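Local coordinates for protein amorpha-4,11-diene synthase (Artemisia annua, PDB 4GAX) that probably catalyses metal-dependent cyclisation of farnesyl diphosphate to a sesquiterpene, as expected of a plant class I terpene synthase, here as an alpha-bisabolol synthase mutant, at residues V44-E49 against L251-R256; R256-Q261 against R300-L305; E162-T167 against V182-H187; S168-V171 against L177-A180. All coordinates share one frame; numbering follows the deposited sequence.

How the interactions relate
Interactions 1 and 2 lie end to end on helix 238-269, share R256 and have centres 13 Å apart. Interactions 3 and 4 are 9 Å apart and both use helix 175-194, at least 37 Å from the first pair measured centre to centre. Interaction 1 is a surface contact of a loop, made by one amide-to-hydroxyl hydrogen bond and a valine methyl packed on an arginine. Interaction 2, partly buried, joins two helices through a side-on arginine-glutamate pair. In interaction 3, which is buried, a threonine meets a leucine and a tyrosine edge without bonding across the gap. Interaction 4, also buried, lies at the turn between helices 157-167 and 175-194 and relies on a one-point salt bridge and water.

Interaction 1: V44-E49 against L251-R256; sequences VDNQVE and LQSLHR
N46, V44 and R256 account for most of the area buried here, with S253 completing the contact. The amide of N46 works at both ends. Its nitrogen gives a hydrogen bond to the hydroxyl of S253, ND2 to OG 2.9 Å, bent to 144° at the hydrogen and with the oxygen tilted out of the amide plane. Its oxygen lies against the arginine instead, with N46 OD1 3.8 Å from R256 CB and above one face of the guanidinium, displaced toward the rim. The amide and guanidinium planes are 82° apart, so the groups are nearly perpendicular and do not stack.

V44 supplies the nonpolar half. One methyl, CG2, fits against the folded arginine chain, 3.5 Å from both R256 CB and R256 NE, and it approaches the guanidinium obliquely. The arginine presents this surface because it bends at both chi2 and chi3 (-68° at chi3), which turns the chain back beside the methyl. Its charged end has its own partner, NH1 bonding to L557 O near the C-terminus.

These contacts lay an irregular N-terminal stretch, just before helix 52-71, over helix 238-269. L254 and H255, in the same turn of that helix, touch helix 299-322. An N-terminal segment folded back on the helical body is a familiar feature of plant terpene synthases.

With a single, bent amide-hydroxyl bond and one methyl across the gap, and no charge pair between the segments, the chemistry implies a modest surface attachment, in which R256 serves the loop through its folded chain and the flank of its guanidinium, by packing and not by a bond.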
loop_
_atom_site.group_PDB
_atom_site.type_symbol
_atom_site.label_atom_id
_atom_site.label_comp_id
_atom_site.label_asym_id
_atom_site.label_seq_id
_atom_site.Cartn_x
_atom_site.Cartn_y
_atom_site.Cartn_z
ATOM N N VAL A 44 -20.597 14.112 -7.243
ATOM C CA VAL A 44 -19.810 13.851 -8.440
ATOM C C VAL A 44 -20.658 13.992 -9.703
ATOM O O VAL A 44 -21.796 13.516 -9.768
ATOM C CB VAL A 44 -19.070 12.491 -8.362
ATOM C CG1 VAL A 44 -19.266 11.662 -9.624
ATOM C CG2 VAL A 44 -17.600 12.731 -8.105
ATOM N N ASP A 45 -20.101 14.688 -10.690
ATOM C CA ASP A 45 -20.789 14.930 -11.946
ATOM C C ASP A 45 -20.058 14.192 -13.054
ATOM O O ASP A 45 -20.155 14.571 -14.220
ATOM C CB ASP A 45 -20.806 16.432 -12.251
ATOM C CG ASP A 45 -22.043 16.864 -13.025
ATOM O OD1 ASP A 45 -23.028 17.283 -12.382
ATOM O OD2 ASP A 45 -22.027 16.797 -14.272
ATOM N N ASN A 46 -19.324 13.145 -12.679
ATOM C CA ASN A 46 -18.478 12.423 -13.627
ATOM C C ASN A 46 -19.215 12.055 -14.919
ATOM O O ASN A 46 -20.311 11.481 -14.892
ATOM C CB ASN A 46 -17.776 11.233 -12.954
ATOM C CG ASN A 46 -16.522 11.657 -12.190
ATOM O OD1 ASN A 46 -16.599 12.384 -11.190
ATOM N ND2 ASN A 46 -15.360 11.206 -12.665
ATOM N N GLN A 47 -18.596 12.421 -16.041
ATOM C CA GLN A 47 -19.303 12.647 -17.299
ATOM C C GLN A 47 -18.769 11.792 -18.446
ATOM O O GLN A 47 -17.686 12.055 -18.976
ATOM C CB GLN A 47 -19.201 14.138 -17.656
ATOM C CG GLN A 47 -20.508 14.801 -18.046
ATOM C CD GLN A 47 -21.608 14.571 -17.033
ATOM O OE1 GLN A 47 -22.404 13.642 -17.170
ATOM N NE2 GLN A 47 -21.665 15.420 -16.014
ATOM N N VAL A 48 -19.547 10.787 -18.841
ATOM C CA VAL A 48 -19.078 9.768 -19.780
ATOM C C VAL A 48 -19.603 9.958 -21.205
ATOM O O VAL A 48 -20.632 10.603 -21.428
ATOM C CB VAL A 48 -19.455 8.348 -19.290
ATOM C CG1 VAL A 48 -20.891 7.998 -19.685
ATOM C CG2 VAL A 48 -18.483 7.307 -19.831
ATOM N N GLU A 49 -18.870 9.402 -22.165
ATOM C CA GLU A 49 -19.332 9.293 -23.543
ATOM C C GLU A 49 -20.013 7.940 -23.739
ATOM O O GLU A 49 -19.870 7.040 -22.913
ATOM C CB GLU A 49 -18.166 9.456 -24.527
ATOM C CG GLU A 49 -16.906 8.664 -24.178
ATOM C CD GLU A 49 -16.020 9.376 -23.164
ATOM O OE1 GLU A 49 -15.035 10.019 -23.585
ATOM O OE2 GLU A 49 -16.304 9.289 -21.949
ATOM N N LEU A 251 -12.098 4.026 -14.089
ATOM C CA LEU A 251 -11.874 3.630 -12.703
ATOM C C LEU A 251 -11.777 4.855 -11.795
ATOM O O LEU A 251 -12.283 4.847 -10.673
ATOM C CB LEU A 251 -10.651 2.715 -12.581
ATOM C CG LEU A 251 -10.397 2.094 -11.214
ATOM C CD1 LEU A 251 -11.638 1.333 -10.717
ATOM C CD2 LEU A 251 -9.180 1.163 -11.319
ATOM N N GLN A 252 -11.175 5.933 -12.288
ATOM C CA GLN A 252 -11.184 7.182 -11.532
ATOM C C GLN A 252 -12.604 7.650 -11.217
ATOM O O GLN A 252 -12.863 8.153 -10.115
ATOM C CB GLN A 252 -10.426 8.279 -12.275
ATOM C CG GLN A 252 -10.229 9.544 -11.450
ATOM C CD GLN A 252 -9.538 10.632 -12.229
ATOM O OE1 GLN A 252 -10.070 11.135 -13.233
ATOM N NE2 GLN A 252 -8.336 11.013 -11.773
ATOM N N SER A 253 -13.522 7.491 -12.173
ATOM C CA SER A 253 -14.916 7.871 -11.925
ATOM C C SER A 253 -15.508 7.045 -10.788
ATOM O O SER A 253 -16.255 7.563 -9.962
ATOM C CB SER A 253 -15.778 7.722 -13.188
ATOM O OG SER A 253 -15.459 8.734 -14.115
ATOM N N LEU A 254 -15.161 5.763 -10.741
ATOM C CA LEU A 254 -15.656 4.885 -9.684
ATOM C C LEU A 254 -15.099 5.336 -8.337
ATOM O O LEU A 254 -15.833 5.422 -7.351
ATOM C CB LEU A 254 -15.263 3.429 -9.965
ATOM C CG LEU A 254 -15.565 2.462 -8.817
ATOM C CD1 LEU A 254 -17.079 2.298 -8.584
ATOM C CD2 LEU A 254 -14.914 1.111 -9.062
ATOM N N HIS A 255 -13.803 5.640 -8.297
ATOM C CA HIS A 255 -13.178 6.134 -7.067
ATOM C C HIS A 255 -13.867 7.402 -6.612
ATOM O O HIS A 255 -14.093 7.592 -5.416
ATOM C CB HIS A 255 -11.686 6.412 -7.275
ATOM C CG HIS A 255 -10.884 5.186 -7.581
ATOM N ND1 HIS A 255 -9.695 5.223 -8.278
ATOM C CD2 HIS A 255 -11.102 3.883 -7.273
ATOM C CE1 HIS A 255 -9.215 3.995 -8.391
ATOM N NE2 HIS A 255 -10.044 3.164 -7.790
ATOM N N ARG A 256 -14.200 8.269 -7.564
ATOM C CA ARG A 256 -14.877 9.504 -7.225
ATOM C C ARG A 256 -16.274 9.242 -6.668
ATOM O O ARG A 256 -16.731 9.972 -5.776
ATOM C CB ARG A 256 -14.926 10.449 -8.430
ATOM C CG ARG A 256 -13.598 11.135 -8.701
ATOM C CD ARG A 256 -13.284 12.181 -7.636
ATOM N NE ARG A 256 -14.204 13.317 -7.710
ATOM C CZ ARG A 256 -13.964 14.452 -8.367
ATOM N NH1 ARG A 256 -12.820 14.630 -9.011
ATOM N NH2 ARG A 256 -14.876 15.421 -8.364
#

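Interaction 2: R256-Q261 against R300-L305; sequences REELSQ and RARIFL
E258 lays its methylene groups over I303 and puts its carboxylate against the edge of the R302 guanidinium. The aliphatic part is in ordinary van der Waals contact, with E258 CB 4.0 Å from I303 CG1. The polar part is precise, a side-on two-point salt bridge. R302 NE donates to E258 OE1 at 2.9 Å, practically straight at 178° and within the guanidinium plane. R302 NH2 donates to E258 OE2 at 2.7 Å, using that oxygen's syn lone pair, with the oxygen slightly out of the guanidinium plane. Two bonds to two oxygens fix the rotation of both flat groups. A bend at chi3 (-68°) swings the guanidinium round so that its NE edge faces the acid.

The contact belongs to the all-helical terpene synthase fold. The segments 256-261 of helix 238-269 and 300-305 of helix 299-322 run at 34° between their N-to-C directions, their axes 10.3 Å apart at closest approach. The latter helix carries, toward its far end, the aspartate-rich DDxxD sequence by which class I synthases bind magnesium.

Further bonds hold the buried charges. E258 OE1 also meets Y286 OH and E258 OE2 meets S299 OG, while R302 NH1 reaches the carbonyls of R293 and E295. So many donors round the carboxylate would probably favour its ionised form. Toward the solvent-exposed side, Q261 comes at about a right angle to I303, its NE2 3.5 Å from I303 CD1.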
loop_
_atom_site.group_PDB
_atom_site.type_symbol
_atom_site.label_atom_id
_atom_site.label_comp_id
_atom_site.label_asym_id
_atom_site.label_seq_id
_atom_site.Cartn_x
_atom_site.Cartn_y
_atom_site.Cartn_z
ATOM N N ARG A 256 -14.200 8.269 -7.564
ATOM C CA ARG A 256 -14.877 9.504 -7.225
ATOM C C ARG A 256 -16.274 9.242 -6.668
ATOM O O ARG A 256 -16.731 9.972 -5.776
ATOM C CB ARG A 256 -14.926 10.449 -8.430
ATOM C CG ARG A 256 -13.598 11.135 -8.701
ATOM C CD ARG A 256 -13.284 12.181 -7.636
ATOM N NE ARG A 256 -14.204 13.317 -7.710
ATOM C CZ ARG A 256 -13.964 14.452 -8.367
ATOM N NH1 ARG A 256 -12.820 14.630 -9.011
ATOM N NH2 ARG A 256 -14.876 15.421 -8.364
ATOM N N GLU A 257 -16.954 8.225 -7.193
ATOM C CA GLU A 257 -18.274 7.830 -6.658
ATOM C C GLU A 257 -18.167 7.346 -5.206
ATOM O O GLU A 257 -19.001 7.694 -4.362
ATOM C CB GLU A 257 -18.918 6.724 -7.518
ATOM C CG GLU A 257 -19.241 7.139 -8.957
ATOM C CD GLU A 257 -19.938 6.028 -9.758
ATOM O OE1 GLU A 257 -19.675 4.832 -9.489
ATOM O OE2 GLU A 257 -20.756 6.349 -10.651
ATOM N N GLU A 258 -17.154 6.522 -4.933
ATOM C CA GLU A 258 -16.895 6.012 -3.582
ATOM C C GLU A 258 -16.610 7.144 -2.597
ATOM O O GLU A 258 -17.133 7.161 -1.479
ATOM C CB GLU A 258 -15.706 5.038 -3.611
ATOM C CG GLU A 258 -15.944 3.834 -4.510
ATOM C CD GLU A 258 -14.682 3.019 -4.767
ATOM O OE1 GLU A 258 -13.584 3.440 -4.317
ATOM O OE2 GLU A 258 -14.781 1.946 -5.425
ATOM N N LEU A 259 -15.771 8.094 -3.012
ATOM C CA LEU A 259 -15.410 9.210 -2.157
ATOM C C LEU A 259 -16.602 10.136 -1.951
ATOM O O LEU A 259 -16.741 10.756 -0.892
ATOM C CB LEU A 259 -14.234 9.976 -2.759
ATOM C CG LEU A 259 -13.740 11.191 -1.966
ATOM C CD1 LEU A 259 -13.456 10.839 -0.509
ATOM C CD2 LEU A 259 -12.476 11.749 -2.618
ATOM N N SER A 260 -17.454 10.247 -2.968
ATOM C CA SER A 260 -18.712 10.980 -2.817
ATOM C C SER A 260 -19.625 10.348 -1.750
ATOM O O SER A 260 -20.221 11.051 -0.915
ATOM C CB SER A 260 -19.447 11.046 -4.158
ATOM O OG SER A 260 -20.745 11.592 -3.995
ATOM N N GLN A 261 -19.756 9.026 -1.798
ATOM C CA GLN A 261 -20.553 8.305 -0.813
ATOM C C GLN A 261 -19.937 8.453 0.580
ATOM O O GLN A 261 -20.634 8.688 1.554
ATOM C CB GLN A 261 -20.661 6.826 -1.204
ATOM C CG GLN A 261 -21.386 6.611 -2.522
ATOM C CD GLN A 261 -21.230 5.201 -3.069
ATOM O OE1 GLN A 261 -21.109 5.000 -4.279
ATOM N NE2 GLN A 261 -21.244 4.216 -2.180
ATOM N N ARG A 300 -16.550 -2.195 -2.398
ATOM C CA ARG A 300 -17.187 -2.297 -1.081
ATOM C C ARG A 300 -16.149 -2.353 0.025
ATOM O O ARG A 300 -16.318 -1.727 1.084
ATOM C CB ARG A 300 -18.095 -3.528 -0.982
ATOM C CG ARG A 300 -19.352 -3.444 -1.836
ATOM C CD ARG A 300 -20.448 -4.379 -1.316
ATOM N NE ARG A 300 -21.101 -3.854 -0.113
ATOM C CZ ARG A 300 -22.083 -2.952 -0.125
ATOM N NH1 ARG A 300 -22.526 -2.461 -1.276
ATOM N NH2 ARG A 300 -22.622 -2.532 1.017
ATOM N N ALA A 301 -15.074 -3.095 -0.226
ATOM C CA ALA A 301 -13.997 -3.210 0.759
ATOM C C ALA A 301 -13.327 -1.875 1.027
ATOM O O ALA A 301 -13.045 -1.559 2.181
ATOM C CB ALA A 301 -12.963 -4.254 0.324
ATOM N N ARG A 302 -13.075 -1.082 -0.024
ATOM C CA ARG A 302 -12.481 0.240 0.164
ATOM C C ARG A 302 -13.356 1.168 1.000
ATOM O O ARG A 302 -12.866 1.917 1.867
ATOM C CB ARG A 302 -12.220 0.923 -1.195
ATOM C CG ARG A 302 -10.965 0.464 -1.908
ATOM C CD ARG A 302 -10.642 1.424 -3.054
ATOM N NE ARG A 302 -11.647 1.345 -4.115
ATOM C CZ ARG A 302 -11.697 0.369 -5.017
ATOM N NH1 ARG A 302 -10.806 -0.625 -4.971
ATOM N NH2 ARG A 302 -12.639 0.383 -5.963
ATOM N N ILE A 303 -14.653 1.158 0.712
ATOM C CA ILE A 303 -15.562 2.068 1.416
ATOM C C ILE A 303 -15.613 1.712 2.896
ATOM O O ILE A 303 -15.532 2.590 3.755
ATOM C CB ILE A 303 -16.970 2.056 0.790
ATOM C CG1 ILE A 303 -16.921 2.773 -0.568
ATOM C CG2 ILE A 303 -17.983 2.732 1.720
ATOM C CD1 ILE A 303 -18.193 2.615 -1.403
ATOM N N PHE A 304 -15.701 0.421 3.204
ATOM C CA PHE A 304 -15.758 -0.009 4.604
ATOM C C PHE A 304 -14.440 0.319 5.319
ATOM O O PHE A 304 -14.439 0.780 6.458
ATOM C CB PHE A 304 -16.036 -1.515 4.705
ATOM C CG PHE A 304 -16.175 -1.990 6.114
ATOM C CD1 PHE A 304 -17.181 -1.481 6.923
ATOM C CD2 PHE A 304 -15.267 -2.891 6.656
ATOM C CE1 PHE A 304 -17.311 -1.888 8.260
ATOM C CE2 PHE A 304 -15.383 -3.306 7.991
ATOM C CZ PHE A 304 -16.418 -2.807 8.792
ATOM N N LEU A 305 -13.323 0.065 4.647
ATOM C CA LEU A 305 -12.014 0.297 5.232
ATOM C C LEU A 305 -11.833 1.777 5.523
ATOM O O LEU A 305 -11.320 2.156 6.579
ATOM C CB LEU A 305 -10.914 -0.223 4.303
ATOM C CG LEU A 305 -9.445 0.037 4.688
ATOM C CD1 LEU A 305 -9.088 -0.589 6.030
ATOM C CD2 LEU A 305 -8.514 -0.541 3.576
#

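Interaction 3: E162-T167 against V182-H187; sequences ELYEAT and VFTQSH
T184 sits between L163 and Y164 where the two arms of a helical hairpin, helices 157-167 and 175-194, pack together in the all-alpha N-terminal domain of the terpene synthase. The N-to-C directions of the short segments are 132° apart and their axes approach to 9.1 Å; the nearest CA atoms, those of Y164 and T184, are 5.6 Å apart.

Nonpolar contact comes first. The methyl T184 CG2 abuts one branch of the leucine, 3.5 Å from L163 CD2. Further along the same helix the aliphatic chain of Q185 reaches the tyrosine, CG to Y164 CE1 4.0 Å, approaching the ring obliquely.

The threonine hydroxyl forms a second kind of contact. T184 OG1 lies at the edge of the Y164 ring and in its plane, 3.5 Å from Y164 CD1. With chi1 at 58° it stands between the backbone N and the carbonyl carbon, which turns it back along its own helix to bond with A180 O and leaves CG2 for L163. The tyrosine's phenolic OH bonds beyond this pair, to A209 O.

Between the two segments there are no hydrogen bonds; those of T167 OG1, S186 OG and H187 ND1 are made within their own segment. T167 OG1 donates to Y164 O at 2.6 Å, in the carbonyl plane. On the other arm F183 O receives S186 OG, H187 N and H187 ND1; the imidazole nitrogen, 3.1 Å from F183 O, comes from 40° above the carbonyl plane and lies over one face of the F183 ring, toward its rim.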
loop_
_atom_site.group_PDB
_atom_site.type_symbol
_atom_site.label_atom_id
_atom_site.label_comp_id
_atom_site.label_asym_id
_atom_site.label_seq_id
_atom_site.Cartn_x
_atom_site.Cartn_y
_atom_site.Cartn_z
ATOM N N GLU A 162 16.036 -2.308 -15.535
ATOM C CA GLU A 162 15.356 -3.543 -15.141
ATOM C C GLU A 162 16.077 -4.207 -13.973
ATOM O O GLU A 162 15.446 -4.797 -13.083
ATOM C CB GLU A 162 15.245 -4.539 -16.312
ATOM C CG GLU A 162 14.252 -4.146 -17.398
ATOM C CD GLU A 162 14.156 -5.188 -18.521
ATOM O OE1 GLU A 162 15.028 -6.088 -18.593
ATOM O OE2 GLU A 162 13.199 -5.112 -19.326
ATOM N N LEU A 163 17.403 -4.123 -13.979
ATOM C CA LEU A 163 18.193 -4.733 -12.911
ATOM C C LEU A 163 17.998 -3.969 -11.607
ATOM O O LEU A 163 17.824 -4.567 -10.535
ATOM C CB LEU A 163 19.678 -4.757 -13.303
ATOM C CG LEU A 163 20.655 -5.188 -12.207
ATOM C CD1 LEU A 163 20.383 -6.622 -11.720
ATOM C CD2 LEU A 163 22.088 -5.064 -12.744
ATOM N N TYR A 164 18.016 -2.644 -11.703
ATOM C CA TYR A 164 17.772 -1.803 -10.543
ATOM C C TYR A 164 16.415 -2.162 -9.911
ATOM O O TYR A 164 16.315 -2.385 -8.700
ATOM C CB TYR A 164 17.831 -0.328 -10.935
ATOM C CG TYR A 164 17.295 0.605 -9.870
ATOM C CD1 TYR A 164 18.098 1.033 -8.815
ATOM C CD2 TYR A 164 15.979 1.064 -9.921
ATOM C CE1 TYR A 164 17.583 1.905 -7.817
ATOM C CE2 TYR A 164 15.462 1.925 -8.937
ATOM C CZ TYR A 164 16.264 2.338 -7.895
ATOM O OH TYR A 164 15.734 3.188 -6.935
ATOM N N GLU A 165 15.381 -2.247 -10.736
ATOM C CA GLU A 165 14.054 -2.551 -10.208
ATOM C C GLU A 165 14.019 -3.920 -9.538
ATOM O O GLU A 165 13.363 -4.082 -8.497
ATOM C CB GLU A 165 12.963 -2.444 -11.289
ATOM C CG GLU A 165 12.847 -1.070 -11.949
ATOM C CD GLU A 165 12.306 0.009 -11.005
ATOM O OE1 GLU A 165 12.138 -0.266 -9.791
ATOM O OE2 GLU A 165 12.036 1.142 -11.478
ATOM N N ALA A 166 14.724 -4.894 -10.111
ATOM C CA ALA A 166 14.797 -6.230 -9.494
ATOM C C ALA A 166 15.381 -6.210 -8.066
ATOM O O ALA A 166 14.963 -7.000 -7.189
ATOM C CB ALA A 166 15.597 -7.173 -10.370
ATOM N N THR A 167 16.336 -5.307 -7.825
ATOM C CA THR A 167 17.011 -5.247 -6.515
ATOM C C THR A 167 16.020 -4.936 -5.404
ATOM O O THR A 167 16.223 -5.331 -4.264
ATOM C CB THR A 167 18.157 -4.200 -6.463
ATOM O OG1 THR A 167 17.604 -2.874 -6.545
ATOM C CG2 THR A 167 19.150 -4.415 -7.616
ATOM N N VAL A 182 24.048 -1.004 -5.762
ATOM C CA VAL A 182 25.112 -0.001 -5.763
ATOM C C VAL A 182 25.564 0.326 -7.190
ATOM O O VAL A 182 25.726 1.495 -7.547
ATOM C CB VAL A 182 26.316 -0.473 -4.911
ATOM C CG1 VAL A 182 27.516 0.463 -5.091
ATOM C CG2 VAL A 182 25.916 -0.555 -3.445
ATOM N N PHE A 183 25.740 -0.713 -8.002
ATOM C CA PHE A 183 26.195 -0.578 -9.390
ATOM C C PHE A 183 25.184 0.227 -10.233
ATOM O O PHE A 183 25.517 1.252 -10.829
ATOM C CB PHE A 183 26.428 -1.988 -9.968
ATOM C CG PHE A 183 26.802 -2.013 -11.431
ATOM C CD1 PHE A 183 28.109 -1.763 -11.833
ATOM C CD2 PHE A 183 25.855 -2.329 -12.394
ATOM C CE1 PHE A 183 28.454 -1.793 -13.176
ATOM C CE2 PHE A 183 26.193 -2.362 -13.745
ATOM C CZ PHE A 183 27.490 -2.097 -14.132
ATOM N N THR A 184 23.936 -0.216 -10.248
ATOM C CA THR A 184 22.921 0.454 -11.055
ATOM C C THR A 184 22.666 1.883 -10.600
ATOM O O THR A 184 22.537 2.784 -11.434
ATOM C CB THR A 184 21.603 -0.325 -11.072
ATOM O OG1 THR A 184 21.143 -0.490 -9.730
ATOM C CG2 THR A 184 21.817 -1.716 -11.701
ATOM N N GLN A 185 22.603 2.094 -9.285
ATOM C CA GLN A 185 22.404 3.447 -8.735
ATOM C C GLN A 185 23.456 4.415 -9.226
ATOM O O GLN A 185 23.139 5.546 -9.619
ATOM C CB GLN A 185 22.435 3.431 -7.204
ATOM C CG GLN A 185 21.073 3.390 -6.535
ATOM C CD GLN A 185 21.183 3.392 -5.019
ATOM O OE1 GLN A 185 22.284 3.311 -4.468
ATOM N NE2 GLN A 185 20.041 3.480 -4.337
ATOM N N SER A 186 24.715 3.983 -9.201
ATOM C CA SER A 186 25.803 4.880 -9.581
ATOM C C SER A 186 25.780 5.139 -11.073
ATOM O O SER A 186 25.958 6.270 -11.512
ATOM C CB SER A 186 27.175 4.331 -9.161
ATOM O OG SER A 186 27.519 3.168 -9.895
ATOM N N HIS A 187 25.548 4.094 -11.858
ATOM C CA HIS A 187 25.526 4.279 -13.305
ATOM C C HIS A 187 24.271 4.999 -13.794
ATOM O O HIS A 187 24.366 5.890 -14.635
ATOM C CB HIS A 187 25.761 2.954 -14.027
ATOM C CG HIS A 187 27.188 2.507 -13.961
ATOM N ND1 HIS A 187 27.676 1.713 -12.941
ATOM C CD2 HIS A 187 28.249 2.799 -14.750
ATOM C CE1 HIS A 187 28.969 1.512 -13.127
ATOM N NE2 HIS A 187 29.341 2.153 -14.218
#

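Interaction 4: S168-V171 against L177-A180; sequences SMRV and LEDA
R170 and E178 form a salt bridge at the turn of the helical hairpin made by helices 157-167 and 175-194, in the all-alpha N-terminal domain of the terpene synthase. The grip is single-pointed: R170 NE donates to E178 OE2 at 2.7 Å with an angle of 154° at the hydrogen. The oxygen lies in the guanidinium plane, at its edge, yet the N-H arrives from well above the carboxylate plane. The two planes are 65° apart, a turn that suits one bond and not a two-point pair.

Water completes the bridge. Water 1 accepts from R170 NH2 at 2.8 Å and donates to E178 OE1 at 2.6 Å, joining the nitrogen to the other oxygen of the acid. Water 2 lies 2.7 Å from both V171 O and E178 OE2.

Beyond the segments, E178 OE2 also pairs with K505, on helix 489-513, and N508 of that helix bonds to the carbonyls of S168 and R170. The turn is thus tied to a helix of the C-terminal part of the chain. Two cationic groups on one oxygen would probably keep the acid ionised. R170 NH1, for its part, bonds to T167 O, a few residues back along the chain.

Below the charges the contact is aliphatic. With chi1 at 74° and the chain extended from CG to NE, the arginine runs past L177. There L177 CB comes 4.0 Å from R170 CD, and the methyl L177 CD1 rests 3.6 Å from R170 CB.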
loop_
_atom_site.group_PDB
_atom_site.type_symbol
_atom_site.label_atom_id
_atom_site.label_comp_id
_atom_site.label_asym_id
_atom_site.label_seq_id
_atom_site.Cartn_x
_atom_site.Cartn_y
_atom_site.Cartn_z
ATOM N N SER A 168 14.942 -4.230 -5.734
ATOM C CA SER A 168 13.922 -3.905 -4.724
ATOM C C SER A 168 13.211 -5.114 -4.136
ATOM O O SER A 168 12.588 -4.995 -3.075
ATOM C CB SER A 168 12.859 -2.970 -5.295
ATOM O OG SER A 168 13.478 -1.782 -5.707
ATOM N N MET A 169 13.284 -6.261 -4.818
ATOM C CA MET A 169 12.615 -7.477 -4.358
ATOM C C MET A 169 13.531 -8.339 -3.523
ATOM O O MET A 169 13.180 -9.477 -3.208
ATOM C CB MET A 169 12.142 -8.343 -5.541
ATOM C CG MET A 169 11.495 -7.574 -6.670
ATOM S SD MET A 169 9.933 -6.832 -6.190
ATOM C CE MET A 169 8.915 -8.271 -5.917
ATOM N N ARG A 170 14.707 -7.835 -3.179
ATOM C CA ARG A 170 15.686 -8.679 -2.505
ATOM C C ARG A 170 15.305 -8.931 -1.058
ATOM O O ARG A 170 14.612 -8.110 -0.429
ATOM C CB ARG A 170 17.081 -8.057 -2.569
ATOM C CG ARG A 170 17.287 -6.871 -1.657
ATOM C CD ARG A 170 18.560 -6.103 -2.087
ATOM N NE ARG A 170 18.815 -4.923 -1.266
ATOM C CZ ARG A 170 18.167 -3.762 -1.379
ATOM N NH1 ARG A 170 17.194 -3.622 -2.266
ATOM N NH2 ARG A 170 18.480 -2.744 -0.582
ATOM N N VAL A 171 15.754 -10.075 -0.540
ATOM C CA VAL A 171 15.596 -10.408 0.879
ATOM C C VAL A 171 16.973 -10.284 1.563
ATOM O O VAL A 171 17.970 -9.987 0.883
ATOM C CB VAL A 171 14.959 -11.815 1.032
ATOM C CG1 VAL A 171 13.697 -11.915 0.144
ATOM C CG2 VAL A 171 15.964 -12.916 0.658
ATOM N N LEU A 177 22.439 -8.872 -5.271
ATOM C CA LEU A 177 21.513 -7.741 -5.451
ATOM C C LEU A 177 21.875 -6.501 -4.622
ATOM O O LEU A 177 21.580 -5.366 -5.026
ATOM C CB LEU A 177 20.065 -8.147 -5.184
ATOM C CG LEU A 177 19.489 -9.167 -6.160
ATOM C CD1 LEU A 177 18.112 -9.612 -5.652
ATOM C CD2 LEU A 177 19.380 -8.605 -7.554
ATOM N N GLU A 178 22.482 -6.690 -3.452
ATOM C CA GLU A 178 23.088 -5.535 -2.789
ATOM C C GLU A 178 24.128 -4.903 -3.740
ATOM O O GLU A 178 24.150 -3.687 -3.958
ATOM C CB GLU A 178 23.769 -5.957 -1.477
ATOM C CG GLU A 178 22.816 -6.500 -0.427
ATOM C CD GLU A 178 21.817 -5.460 0.051
ATOM O OE1 GLU A 178 22.157 -4.247 0.042
ATOM O OE2 GLU A 178 20.696 -5.862 0.451
ATOM N N ASP A 179 24.989 -5.744 -4.303
ATOM C CA ASP A 179 25.985 -5.281 -5.269
ATOM C C ASP A 179 25.327 -4.609 -6.468
ATOM O O ASP A 179 25.761 -3.540 -6.915
ATOM C CB ASP A 179 26.842 -6.457 -5.750
ATOM C CG ASP A 179 27.816 -6.945 -4.683
ATOM O OD1 ASP A 179 27.943 -6.262 -3.638
ATOM O OD2 ASP A 179 28.469 -7.995 -4.897
ATOM N N ALA A 180 24.283 -5.234 -6.995
ATOM C CA ALA A 180 23.624 -4.703 -8.191
ATOM C C ALA A 180 22.972 -3.358 -7.911
ATOM O O ALA A 180 22.875 -2.504 -8.800
ATOM C CB ALA A 180 22.598 -5.701 -8.739
HETATM O O HOH W 1 20.528 -2.735 1.315
HETATM O O HOH W 2 20.081 -8.479 0.100
#